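Local coordinates for acetylxylan esterase A (Aspergillus awamori, PDB 5X6S), which is a secreted serine esterase that removes acetyl side groups from the backbone of acetylated xylans, aiding the breakdown of plant biomass, at residues Y132-A137 and A182-Y187; G189-M194 and A218-Y223; M124-A129 and A139-G144; I33-H38 and V113-S118. All blocks are in the same frame, centred on the assembly; numbering follows the deposited sequence.

Interaction 1 of 4, residues Y132-A137 and A182-Y187; sequences YPELFA and AMYSGY. With NA (sodium ion), chain G.
Pro133 lies against one face of the Tyr187 ring, its CG 3.4 Å from Tyr187 CE2, and the same CG meets the edge of the Tyr184 ring at CD2, 4.1 Å away. A proline suits this place because its compact, puckered, apolar ring offers CH groups to one aromatic face and one aromatic edge. Glu134 CG lies between the backbone N and the carbonyl carbon (chi1 71°), and a bend at chi2 (-81°) then brings OE1 to the edge of the Tyr184 ring, 3.8 Å from CE2, with the carboxylate turned 74° from the ring plane. OE1 is buried without a hydrogen-bond partner, which may raise the pKa of the acid, although His86 lies against the same side chain. Tyr187 OH passes alongside Glu134, 3.6 Å from its CA, and is hydrogen-bonded to Ser190 O. The two tyrosines are brought to the same side by a type II turn from Tyr184 to Tyr187, closed by Tyr187 N on Tyr184 O at 3.1 Å; Gly186 takes the positive phi that such a turn needs. Tyr184 OH reaches Ser111 of the second subunit, and Glu134 O binds a sodium ion at 2.9 Å together with two waters and Glu134 O of that subunit. The arrangement is thus a meeting of a 3-10 turn after helix 120-131 and a beta turn, beside a sodium site at the subunit interface of the crystal assembly.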
loop_
_atom_site.group_PDB
_atom_site.type_symbol
_atom_site.label_atom_id
_atom_site.label_comp_id
_atom_site.label_asym_id
_atom_site.label_seq_id
_atom_site.Cartn_x
_atom_site.Cartn_y
_atom_site.Cartn_z
ATOM N N TYR A 132 6.650 -5.482 6.870
ATOM C CA TYR A 132 6.225 -4.843 5.596
ATOM C C TYR A 132 4.682 -4.747 5.476
ATOM O O TYR A 132 4.098 -5.146 4.478
ATOM C CB TYR A 132 6.931 -5.514 4.364
ATOM C CG TYR A 132 8.399 -5.491 4.584
ATOM C CD1 TYR A 132 9.172 -4.409 4.151
ATOM C CD2 TYR A 132 9.031 -6.493 5.336
ATOM C CE1 TYR A 132 10.515 -4.348 4.429
ATOM C CE2 TYR A 132 10.383 -6.440 5.612
ATOM C CZ TYR A 132 11.113 -5.339 5.168
ATOM O OH TYR A 132 12.444 -5.263 5.482
ATOM N N PRO A 133 3.997 -4.204 6.531
ATOM C CA PRO A 133 2.513 -4.136 6.488
ATOM C C PRO A 133 1.957 -3.446 5.239
ATOM O O PRO A 133 0.905 -3.835 4.740
ATOM C CB PRO A 133 2.168 -3.324 7.746
ATOM C CG PRO A 133 3.425 -2.543 8.054
ATOM C CD PRO A 133 4.523 -3.517 7.726
ATOM N N GLU A 134 2.706 -2.469 4.714
ATOM C CA GLU A 134 2.346 -1.685 3.520
ATOM C C GLU A 134 2.159 -2.497 2.250
ATOM O O GLU A 134 1.468 -2.059 1.365
ATOM C CB GLU A 134 3.381 -0.569 3.255
ATOM C CG GLU A 134 4.784 -1.017 2.748
ATOM C CD GLU A 134 5.751 -1.510 3.820
ATOM O OE1 GLU A 134 5.347 -1.599 5.006
ATOM O OE2 GLU A 134 6.930 -1.818 3.494
ATOM N N LEU A 135 2.787 -3.683 2.164
ATOM C CA LEU A 135 2.709 -4.477 0.950
ATOM C C LEU A 135 1.444 -5.371 0.822
ATOM O O LEU A 135 1.055 -5.739 -0.292
ATOM C CB LEU A 135 3.965 -5.351 0.816
ATOM C CG LEU A 135 5.269 -4.607 0.607
ATOM C CD1 LEU A 135 6.425 -5.614 0.554
ATOM C CD2 LEU A 135 5.256 -3.707 -0.627
ATOM N N PHE A 136 0.803 -5.695 1.953
ATOM C CA PHE A 136 -0.124 -6.824 2.028
ATOM C C PHE A 136 -1.543 -6.410 2.413
ATOM O O PHE A 136 -1.732 -5.740 3.427
ATOM C CB PHE A 136 0.384 -7.882 2.978
ATOM C CG PHE A 136 1.733 -8.423 2.602
ATOM C CD1 PHE A 136 1.885 -9.199 1.452
ATOM C CD2 PHE A 136 2.855 -8.082 3.355
ATOM C CE1 PHE A 136 3.127 -9.646 1.065
ATOM C CE2 PHE A 136 4.104 -8.500 2.979
ATOM C CZ PHE A 136 4.260 -9.300 1.837
ATOM N N ALA A 137 -2.520 -6.821 1.575
ATOM C CA ALA A 137 -3.940 -6.592 1.791
ATOM C C ALA A 137 -4.501 -7.537 2.829
ATOM O O ALA A 137 -5.393 -7.176 3.599
ATOM C CB ALA A 137 -4.685 -6.760 0.477
ATOM N N ALA A 182 6.916 -2.380 17.094
ATOM C CA ALA A 182 8.323 -2.050 17.144
ATOM C C ALA A 182 9.084 -2.522 15.872
ATOM O O ALA A 182 10.181 -2.042 15.560
ATOM C CB ALA A 182 8.944 -2.669 18.377
ATOM N N MET A 183 8.479 -3.481 15.150
ATOM C CA MET A 183 9.088 -3.996 13.918
ATOM C C MET A 183 9.017 -2.960 12.782
ATOM O O MET A 183 9.765 -3.059 11.812
ATOM C CB MET A 183 8.413 -5.292 13.507
ATOM C CG MET A 183 8.510 -6.333 14.615
ATOM S SD MET A 183 8.222 -8.012 14.065
ATOM C CE MET A 183 8.518 -8.832 15.612
ATOM N N TYR A 184 8.066 -2.043 12.842
ATOM C CA TYR A 184 8.102 -0.860 12.012
ATOM C C TYR A 184 7.687 0.330 12.881
ATOM O O TYR A 184 6.537 0.793 12.789
ATOM C CB TYR A 184 7.183 -1.000 10.767
ATOM C CG TYR A 184 7.319 0.075 9.723
ATOM C CD1 TYR A 184 8.092 1.213 9.934
ATOM C CD2 TYR A 184 6.668 -0.044 8.477
ATOM C CE1 TYR A 184 8.207 2.182 8.963
ATOM C CE2 TYR A 184 6.758 0.939 7.523
ATOM C CZ TYR A 184 7.513 2.063 7.757
ATOM O OH TYR A 184 7.587 3.075 6.809
ATOM N N SER A 185 8.595 0.849 13.711
ATOM C CA SER A 185 8.122 1.877 14.669
ATOM C C SER A 185 7.637 3.145 14.004
ATOM O O SER A 185 8.228 3.631 13.013
ATOM C CB SER A 185 9.069 2.193 15.843
ATOM O OG SER A 185 10.272 2.679 15.393
ATOM N N GLY A 186 6.521 3.636 14.516
ATOM C CA GLY A 186 5.932 4.859 14.006
ATOM C C GLY A 186 4.979 4.671 12.849
ATOM O O GLY A 186 4.281 5.596 12.455
ATOM N N TYR A 187 4.927 3.453 12.295
ATOM C CA TYR A 187 4.055 3.193 11.170
ATOM C C TYR A 187 2.623 3.252 11.590
ATOM O O TYR A 187 2.262 2.594 12.538
ATOM C CB TYR A 187 4.285 1.782 10.588
ATOM C CG TYR A 187 3.420 1.480 9.394
ATOM C CD1 TYR A 187 3.680 2.090 8.165
ATOM C CD2 TYR A 187 2.390 0.562 9.462
ATOM C CE1 TYR A 187 2.937 1.803 7.042
ATOM C CE2 TYR A 187 1.595 0.282 8.319
ATOM C CZ TYR A 187 1.894 0.891 7.106
ATOM O OH TYR A 187 1.159 0.649 5.957
HETATM NA NA NA G . 0.421 -0.054 -0.515
HETATM O O HOH W 1 1.917 1.553 0.450
HETATM O O HOH W 2 -0.548 -1.663 -1.192
#

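Interaction 2 of 4, residues G189-M194 and A218-Y223; sequences GSRPRM and AGVFGY
Arg191 and Phe221 mark the nearest approach of the two backbones, with CA atoms 8.8 Å apart, the gap being filled mainly by side chains of helix 208-221 and of the loop and start of strand 193-199. That helix ends in a Schellman motif: Gly222 has positive phi, and Tyr223 N and Gly222 N bond back to Ala218 O and Gly219 O. Glycine suits this place because a side chain there would press on the preceding carbonyl. Phe221, the last helical residue, buries the most surface. Its CZ meets Pro192 O at 3.4 Å, the oxygen lying at the ring edge, where the aromatic hydrogens carry partial positive charge. Met194 CG also comes to that edge, 4.2 Å from Phe221 CE2, while Arg191 CB approaches CZ obliquely. Beyond CB the arginine runs extended (chi2 176°) and crosses Val220 at a slant: CD is 3.6 Å from Val220 CG1, and the same methyl sits over one face of the guanidinium. Methylenes and a charged end suit this partly exposed margin. Val220 also packs on Ala177 and Ala180 of helix 173-182. A helix end packed on the entry to a parallel strand belongs to the layered alpha/beta-hydrolase fold.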
loop_
_atom_site.group_PDB
_atom_site.type_symbol
_atom_site.label_atom_id
_atom_site.label_comp_id
_atom_site.label_asym_id
_atom_site.label_seq_id
_atom_site.Cartn_x
_atom_site.Cartn_y
_atom_site.Cartn_z
ATOM N N GLY A 189 -0.051 3.189 8.869
ATOM C CA GLY A 189 -0.849 3.027 7.691
ATOM C C GLY A 189 -1.536 1.647 7.643
ATOM O O GLY A 189 -1.677 0.949 8.642
ATOM N N SER A 190 -1.905 1.274 6.433
ATOM C CA SER A 190 -2.557 0.027 6.087
ATOM C C SER A 190 -1.794 -1.158 6.643
ATOM O O SER A 190 -0.557 -1.190 6.550
ATOM C CB SER A 190 -2.522 -0.021 4.564
ATOM O OG SER A 190 -3.186 -1.138 4.078
ATOM N N ARG A 191 -2.505 -2.148 7.182
ATOM C CA ARG A 191 -1.887 -3.447 7.526
ATOM C C ARG A 191 -2.750 -4.603 6.957
ATOM O O ARG A 191 -3.965 -4.412 6.756
ATOM C CB ARG A 191 -1.783 -3.591 9.028
ATOM C CG ARG A 191 -1.132 -2.408 9.768
ATOM C CD ARG A 191 -1.169 -2.636 11.288
ATOM N NE ARG A 191 -0.384 -1.617 11.974
ATOM C CZ ARG A 191 0.895 -1.732 12.307
ATOM N NH1 ARG A 191 1.546 -2.842 12.057
ATOM N NH2 ARG A 191 1.536 -0.705 12.892
ATOM N N PRO A 192 -2.155 -5.773 6.702
ATOM C CA PRO A 192 -3.033 -6.837 6.157
ATOM C C PRO A 192 -4.096 -7.330 7.156
ATOM O O PRO A 192 -3.791 -7.477 8.359
ATOM C CB PRO A 192 -2.054 -7.979 5.831
ATOM C CG PRO A 192 -0.843 -7.713 6.699
ATOM C CD PRO A 192 -0.757 -6.217 6.820
ATOM N N ARG A 193 -5.278 -7.639 6.636
ATOM C CA ARG A 193 -6.296 -8.388 7.391
ATOM C C ARG A 193 -5.715 -9.787 7.675
ATOM O O ARG A 193 -5.269 -10.462 6.746
ATOM C CB ARG A 193 -7.566 -8.480 6.584
ATOM C CG ARG A 193 -8.183 -7.166 6.200
ATOM C CD ARG A 193 -9.448 -7.387 5.330
ATOM N NE ARG A 193 -9.151 -7.764 3.929
ATOM C CZ ARG A 193 -9.212 -9.006 3.448
ATOM N NH1 ARG A 193 -9.555 -10.000 4.229
ATOM N NH2 ARG A 193 -8.912 -9.248 2.174
ATOM N N MET A 194 -5.697 -10.209 8.946
ATOM C CA MET A 194 -5.073 -11.430 9.376
ATOM C C MET A 194 -6.074 -12.567 9.604
ATOM O O MET A 194 -7.076 -12.386 10.285
ATOM C CB MET A 194 -4.282 -11.222 10.656
ATOM C CG MET A 194 -3.237 -10.131 10.635
ATOM S SD MET A 194 -1.997 -10.383 9.301
ATOM C CE MET A 194 -1.218 -11.839 9.886
ATOM N N ALA A 218 -5.220 -8.571 17.664
ATOM C CA ALA A 218 -6.242 -7.826 18.404
ATOM C C ALA A 218 -5.622 -6.518 18.944
ATOM O O ALA A 218 -6.163 -5.467 18.727
ATOM C CB ALA A 218 -6.806 -8.671 19.545
ATOM N N GLY A 219 -4.489 -6.611 19.614
ATOM C CA GLY A 219 -3.829 -5.409 20.184
ATOM C C GLY A 219 -3.480 -4.446 19.057
ATOM O O GLY A 219 -3.764 -3.228 19.140
ATOM N N VAL A 220 -2.908 -4.989 17.964
ATOM C CA VAL A 220 -2.468 -4.147 16.843
ATOM C C VAL A 220 -3.658 -3.381 16.255
ATOM O O VAL A 220 -3.583 -2.165 15.931
ATOM C CB VAL A 220 -1.716 -5.004 15.789
ATOM C CG1 VAL A 220 -1.548 -4.288 14.468
ATOM C CG2 VAL A 220 -0.357 -5.402 16.331
ATOM N N PHE A 221 -4.790 -4.074 16.100
ATOM C CA PHE A 221 -5.906 -3.431 15.410
ATOM C C PHE A 221 -6.857 -2.683 16.364
ATOM O O PHE A 221 -7.802 -2.072 15.929
ATOM C CB PHE A 221 -6.674 -4.462 14.558
ATOM C CG PHE A 221 -5.921 -4.863 13.316
ATOM C CD1 PHE A 221 -5.835 -3.981 12.239
ATOM C CD2 PHE A 221 -5.237 -6.067 13.264
ATOM C CE1 PHE A 221 -5.134 -4.335 11.085
ATOM C CE2 PHE A 221 -4.520 -6.409 12.126
ATOM C CZ PHE A 221 -4.491 -5.562 11.056
ATOM N N GLY A 222 -6.602 -2.741 17.646
ATOM C CA GLY A 222 -7.490 -2.006 18.571
ATOM C C GLY A 222 -8.772 -2.770 18.929
ATOM O O GLY A 222 -9.722 -2.159 19.430
ATOM N N TYR A 223 -8.791 -4.087 18.643
ATOM C CA TYR A 223 -9.923 -4.972 18.974
ATOM C C TYR A 223 -9.794 -5.414 20.427
ATOM O O TYR A 223 -8.701 -5.633 20.909
ATOM C CB TYR A 223 -9.906 -6.238 18.103
ATOM C CG TYR A 223 -10.079 -5.982 16.622
ATOM C CD1 TYR A 223 -10.898 -4.949 16.174
ATOM C CD2 TYR A 223 -9.409 -6.779 15.651
ATOM C CE1 TYR A 223 -11.072 -4.686 14.822
ATOM C CE2 TYR A 223 -9.589 -6.538 14.294
ATOM C CZ TYR A 223 -10.389 -5.506 13.875
ATOM O OH TYR A 223 -10.576 -5.236 12.538
#

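Interaction 3 of 4, residues M124-A129 and A139-G144; sequences MTNVMA and ATVYSG
Thr125, Val141 and Asn126 bury the most surface where helix 124-129 lies over strand 139-142. The segments run nearly antiparallel, their axes 8.4 Å apart at an angle of 152°. Thr125 turns its methyl to the strand: CG2 stands anti to the backbone N and touches Val141 CG2 at 3.7 Å, Ala139 CB at 3.9 Å and the backbone at Thr140 O. Its hydroxyl bonds to Gly121 O, one turn earlier, so a threonine can satisfy its polar arm within the helix and give the apolar one to the sheet. Val141 fills the space beside it with both branches, CG2 sliding past the threonine methyl while CG1 lies 3.8 Å from Asn126 ND2. The Asn126 amide crosses the valine at about a right angle, with OD1 3.5 Å from Val141 CG2. Two bonds hold that buried amide and fix its flip, ND2 giving to Val145 O and OD1 receiving from Trp217 NE1. Small Ala139 lets the helix come close. Helix 120-131 connects strands 113-118 and 138-142 in a beta-alpha-beta unit; its Asn126 and Ala129 meet Met194 of strand 193-199, Val141 meets Ile196 there, and Met124 and Met128 face helix 91-106.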
loop_
_atom_site.group_PDB
_atom_site.type_symbol
_atom_site.label_atom_id
_atom_site.label_comp_id
_atom_site.label_asym_id
_atom_site.label_seq_id
_atom_site.Cartn_x
_atom_site.Cartn_y
_atom_site.Cartn_z
ATOM N N MET A 124 6.918 -16.756 9.475
ATOM C CA MET A 124 7.389 -15.693 8.572
ATOM C C MET A 124 6.207 -14.877 8.049
ATOM O O MET A 124 6.319 -13.649 7.863
ATOM C CB MET A 124 8.232 -16.290 7.447
ATOM C CG MET A 124 8.700 -15.240 6.412
ATOM S SD MET A 124 9.600 -13.852 7.112
ATOM C CE MET A 124 11.237 -14.536 7.141
ATOM N N THR A 125 5.044 -15.505 7.877
ATOM C CA THR A 125 3.886 -14.737 7.465
ATOM C C THR A 125 3.560 -13.630 8.474
ATOM O O THR A 125 3.293 -12.482 8.090
ATOM C CB THR A 125 2.664 -15.675 7.174
ATOM O OG1 THR A 125 3.004 -16.506 6.065
ATOM C CG2 THR A 125 1.428 -14.909 6.806
ATOM N N ASN A 126 3.574 -13.963 9.760
ATOM C CA ASN A 126 3.326 -12.985 10.796
ATOM C C ASN A 126 4.390 -11.932 10.772
ATOM O O ASN A 126 4.094 -10.793 10.905
ATOM C CB ASN A 126 3.225 -13.582 12.175
ATOM C CG ASN A 126 1.886 -14.248 12.420
ATOM O OD1 ASN A 126 0.839 -13.729 12.126
ATOM N ND2 ASN A 126 1.960 -15.426 12.896
ATOM N N VAL A 127 5.617 -12.334 10.581
ATOM C CA VAL A 127 6.761 -11.385 10.521
ATOM C C VAL A 127 6.591 -10.407 9.348
ATOM O O VAL A 127 6.788 -9.165 9.493
ATOM C CB VAL A 127 8.118 -12.104 10.503
ATOM C CG1 VAL A 127 9.272 -11.127 10.206
ATOM C CG2 VAL A 127 8.396 -12.786 11.845
ATOM N N MET A 128 6.202 -10.929 8.189
ATOM C CA MET A 128 5.993 -10.073 6.983
ATOM C C MET A 128 4.884 -9.060 7.219
ATOM O O MET A 128 4.971 -7.918 6.790
ATOM C CB MET A 128 5.627 -10.909 5.757
ATOM C CG MET A 128 6.769 -11.804 5.191
ATOM S SD MET A 128 8.299 -10.890 4.825
ATOM C CE MET A 128 7.636 -9.631 3.711
ATOM N N ALA A 129 3.808 -9.489 7.876
ATOM C CA ALA A 129 2.712 -8.578 8.199
ATOM C C ALA A 129 3.197 -7.400 9.079
ATOM O O ALA A 129 2.734 -6.288 8.932
ATOM C CB ALA A 129 1.582 -9.333 8.883
ATOM N N ALA A 139 -3.459 -11.695 4.919
ATOM C CA ALA A 139 -2.529 -12.778 5.178
ATOM C C ALA A 139 -3.263 -13.926 5.787
ATOM O O ALA A 139 -4.207 -13.686 6.591
ATOM C CB ALA A 139 -1.457 -12.361 6.144
ATOM N N THR A 140 -2.820 -15.156 5.481
ATOM C CA THR A 140 -3.393 -16.388 6.099
ATOM C C THR A 140 -2.255 -17.163 6.712
ATOM O O THR A 140 -1.276 -17.502 6.019
ATOM C CB THR A 140 -4.236 -17.235 5.069
ATOM O OG1 THR A 140 -5.375 -16.479 4.619
ATOM C CG2 THR A 140 -4.751 -18.558 5.690
ATOM N N VAL A 141 -2.367 -17.490 7.987
ATOM C CA VAL A 141 -1.341 -18.142 8.771
ATOM C C VAL A 141 -1.792 -19.569 9.096
ATOM O O VAL A 141 -2.836 -19.763 9.780
ATOM C CB VAL A 141 -1.037 -17.335 10.072
ATOM C CG1 VAL A 141 -0.012 -17.975 10.952
ATOM C CG2 VAL A 141 -0.621 -15.892 9.736
ATOM N N TYR A 142 -1.064 -20.546 8.561
ATOM C CA TYR A 142 -1.290 -21.984 8.858
ATOM C C TYR A 142 -0.295 -22.517 9.908
ATOM O O TYR A 142 0.818 -22.968 9.586
ATOM C CB TYR A 142 -1.277 -22.863 7.582
ATOM C CG TYR A 142 -2.468 -22.660 6.719
ATOM C CD1 TYR A 142 -3.713 -23.213 7.079
ATOM C CD2 TYR A 142 -2.405 -21.901 5.548
ATOM C CE1 TYR A 142 -4.831 -22.997 6.315
ATOM C CE2 TYR A 142 -3.570 -21.694 4.750
ATOM C CZ TYR A 142 -4.756 -22.269 5.142
ATOM O OH TYR A 142 -5.895 -22.117 4.425
ATOM N N SER A 143 -0.703 -22.469 11.193
ATOM C CA SER A 143 0.125 -23.070 12.277
ATOM C C SER A 143 1.496 -22.429 12.417
ATOM O O SER A 143 2.530 -23.031 12.084
ATOM C CB SER A 143 0.275 -24.583 12.085
ATOM O OG SER A 143 -0.990 -25.207 11.843
ATOM N N GLY A 144 1.510 -21.185 12.872
ATOM C CA GLY A 144 2.752 -20.472 13.104
ATOM C C GLY A 144 2.880 -20.034 14.573
ATOM O O GLY A 144 2.254 -20.615 15.473
#

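Interaction 4 of 4, residues I33-H38 and V113-S118; sequences IVVAIH and VFVTGS
Ile33 O receives Phe114 N at 2.9 Å, the first of five backbone hydrogen bonds that join strands 33-37 and 113-118 in parallel register. Val35 N then gives to Phe114 O in the straightest bond of the set (N-H...O 167°), and Val35 O receives Thr116 N nearly along the C=O axis. Ile37 N gives to Thr116 O at 2.8 Å, and Ser118 N closes the series on Ile37 O at a longer 3.3 Å. Val35 and Ile37 use both N-H and C=O on this partner, and Ile33 its C=O. Weaker CA-H...O contacts lie between the bonds, such as Val115 CA to Val35 O at 3.4 Å.

Apolar contacts form on both faces of the sheet. On the one carrying Ile33, Val35 and Ile37, Val113 and Val115 stand beside their opposite numbers, and Ile37 CD1 reaches obliquely to Val115 CG2 at 3.5 Å. A chi1 of 56° leaves Val115 CG2 anti to the backbone N, where it meets that CD1. Beta-branched side chains suit an extended backbone. Helix 91-106 covers Ile33, Val35 and Val113 on this face. On the other, Val34 CG1 meets Thr116 CG2 at 4.0 Å, while Thr116 OG1 bonds to Thr140 O.

A CB on Gly117 would collide with Ile37 O, which suits glycine here. Five backbone bonds and largely apolar side chains make 113-118 a buried central strand leading to Ser119, probably the nucleophile.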
loop_
_atom_site.group_PDB
_atom_site.type_symbol
_atom_site.label_atom_id
_atom_site.label_comp_id
_atom_site.label_asym_id
_atom_site.label_seq_id
_atom_site.Cartn_x
_atom_site.Cartn_y
_atom_site.Cartn_z
ATOM N N ILE A 33 -1.204 -10.983 -6.475
ATOM C CA ILE A 33 0.004 -11.752 -6.098
ATOM C C ILE A 33 -0.279 -12.497 -4.819
ATOM O O ILE A 33 -0.853 -11.942 -3.881
ATOM C CB ILE A 33 1.277 -10.852 -5.881
ATOM C CG1 ILE A 33 1.751 -10.231 -7.198
ATOM C CG2 ILE A 33 2.375 -11.625 -5.188
ATOM C CD1 ILE A 33 2.742 -9.106 -7.032
ATOM N N VAL A 34 0.112 -13.750 -4.783
ATOM C CA VAL A 34 0.089 -14.541 -3.543
ATOM C C VAL A 34 1.503 -14.981 -3.237
ATOM O O VAL A 34 2.144 -15.639 -4.075
ATOM C CB VAL A 34 -0.832 -15.816 -3.633
ATOM C CG1 VAL A 34 -0.695 -16.687 -2.371
ATOM C CG2 VAL A 34 -2.280 -15.424 -3.816
ATOM N N VAL A 35 2.000 -14.633 -2.039
ATOM C CA VAL A 35 3.293 -15.055 -1.589
ATOM C C VAL A 35 3.037 -16.283 -0.686
ATOM O O VAL A 35 2.295 -16.167 0.313
ATOM C CB VAL A 35 4.084 -13.943 -0.813
ATOM C CG1 VAL A 35 5.440 -14.427 -0.360
ATOM C CG2 VAL A 35 4.203 -12.628 -1.571
ATOM N N ALA A 36 3.609 -17.427 -1.049
ATOM C CA ALA A 36 3.368 -18.694 -0.389
ATOM C C ALA A 36 4.690 -19.212 0.198
ATOM O O ALA A 36 5.648 -19.540 -0.550
ATOM C CB ALA A 36 2.752 -19.712 -1.370
ATOM N N ILE A 37 4.771 -19.260 1.543
ATOM C CA ILE A 37 6.039 -19.406 2.242
ATOM C C ILE A 37 6.172 -20.769 2.931
ATOM O O ILE A 37 5.326 -21.133 3.779
ATOM C CB ILE A 37 6.250 -18.288 3.277
ATOM C CG1 ILE A 37 5.976 -16.899 2.653
ATOM C CG2 ILE A 37 7.640 -18.411 3.909
ATOM C CD1 ILE A 37 6.079 -15.709 3.634
ATOM N N HIS A 38 7.208 -21.520 2.536
ATOM C CA HIS A 38 7.330 -22.910 2.847
ATOM C C HIS A 38 7.755 -23.172 4.323
ATOM O O HIS A 38 8.210 -22.260 5.019
ATOM C CB HIS A 38 8.332 -23.555 1.893
ATOM C CG HIS A 38 9.752 -23.170 2.144
ATOM N ND1 HIS A 38 10.507 -23.697 3.180
ATOM C CD2 HIS A 38 10.568 -22.327 1.477
ATOM C CE1 HIS A 38 11.723 -23.195 3.145
ATOM N NE2 HIS A 38 11.797 -22.356 2.115
ATOM N N VAL A 113 -2.166 -7.974 -3.037
ATOM C CA VAL A 113 -0.987 -8.763 -2.691
ATOM C C VAL A 113 -1.228 -9.412 -1.328
ATOM O O VAL A 113 -1.650 -8.737 -0.357
ATOM C CB VAL A 113 0.329 -7.909 -2.723
ATOM C CG1 VAL A 113 1.558 -8.756 -2.417
ATOM C CG2 VAL A 113 0.485 -7.166 -4.034
ATOM N N PHE A 114 -1.005 -10.721 -1.260
ATOM C CA PHE A 114 -1.403 -11.530 -0.112
ATOM C C PHE A 114 -0.224 -12.387 0.288
ATOM O O PHE A 114 0.586 -12.688 -0.555
ATOM C CB PHE A 114 -2.634 -12.386 -0.504
ATOM C CG PHE A 114 -3.766 -11.544 -1.006
ATOM C CD1 PHE A 114 -4.601 -10.865 -0.100
ATOM C CD2 PHE A 114 -3.989 -11.393 -2.368
ATOM C CE1 PHE A 114 -5.607 -10.005 -0.564
ATOM C CE2 PHE A 114 -5.020 -10.547 -2.834
ATOM C CZ PHE A 114 -5.821 -9.850 -1.911
ATOM N N VAL A 115 -0.162 -12.809 1.539
ATOM C CA VAL A 115 0.935 -13.622 2.019
ATOM C C VAL A 115 0.389 -14.729 2.901
ATOM O O VAL A 115 -0.562 -14.490 3.672
ATOM C CB VAL A 115 2.054 -12.767 2.711
ATOM C CG1 VAL A 115 1.540 -11.923 3.857
ATOM C CG2 VAL A 115 3.281 -13.613 3.093
ATOM N N THR A 116 0.952 -15.934 2.766
ATOM C CA THR A 116 0.479 -17.112 3.499
ATOM C C THR A 116 1.639 -18.099 3.596
ATOM O O THR A 116 2.613 -18.018 2.819
ATOM C CB THR A 116 -0.773 -17.740 2.824
ATOM O OG1 THR A 116 -1.184 -18.885 3.535
ATOM C CG2 THR A 116 -0.489 -18.141 1.326
ATOM N N GLY A 117 1.569 -18.997 4.566
ATOM C CA GLY A 117 2.645 -19.902 4.841
ATOM C C GLY A 117 2.255 -20.925 5.873
ATOM O O GLY A 117 1.251 -20.734 6.563
ATOM N N SER A 118 3.011 -22.026 5.942
ATOM C CA SER A 118 2.780 -23.079 6.900
ATOM C C SER A 118 4.023 -23.244 7.804
ATOM O O SER A 118 5.130 -23.154 7.349
ATOM C CB SER A 118 2.431 -24.415 6.190
ATOM O OG SER A 118 1.217 -24.259 5.488
#

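Interactions 3 and 4, centres 8 Å apart, share the middle of the sheet: Thr140 N lies 3.0 Å from Val115 O, a probable hydrogen bond between neighbouring strands. Thr125 OG1 comes within 3.2 Å of Gly117 N, so both contacts border the turn carrying the presumed nucleophile Ser119, whose side chain is about 9 Å from that of Val141. Interaction 2 continues the sheet through a probable bond from Ala139 N to Arg193 O, 2.9 Å. Interaction 1 lies in the loops that lead into strands 138-142 and 193-199, away from the active site and beside the sodium ion; Ala137 joins it to interactions 4 and 2, its N 2.9 Å from Val113 O and its O 3.1 Å from Arg193 N.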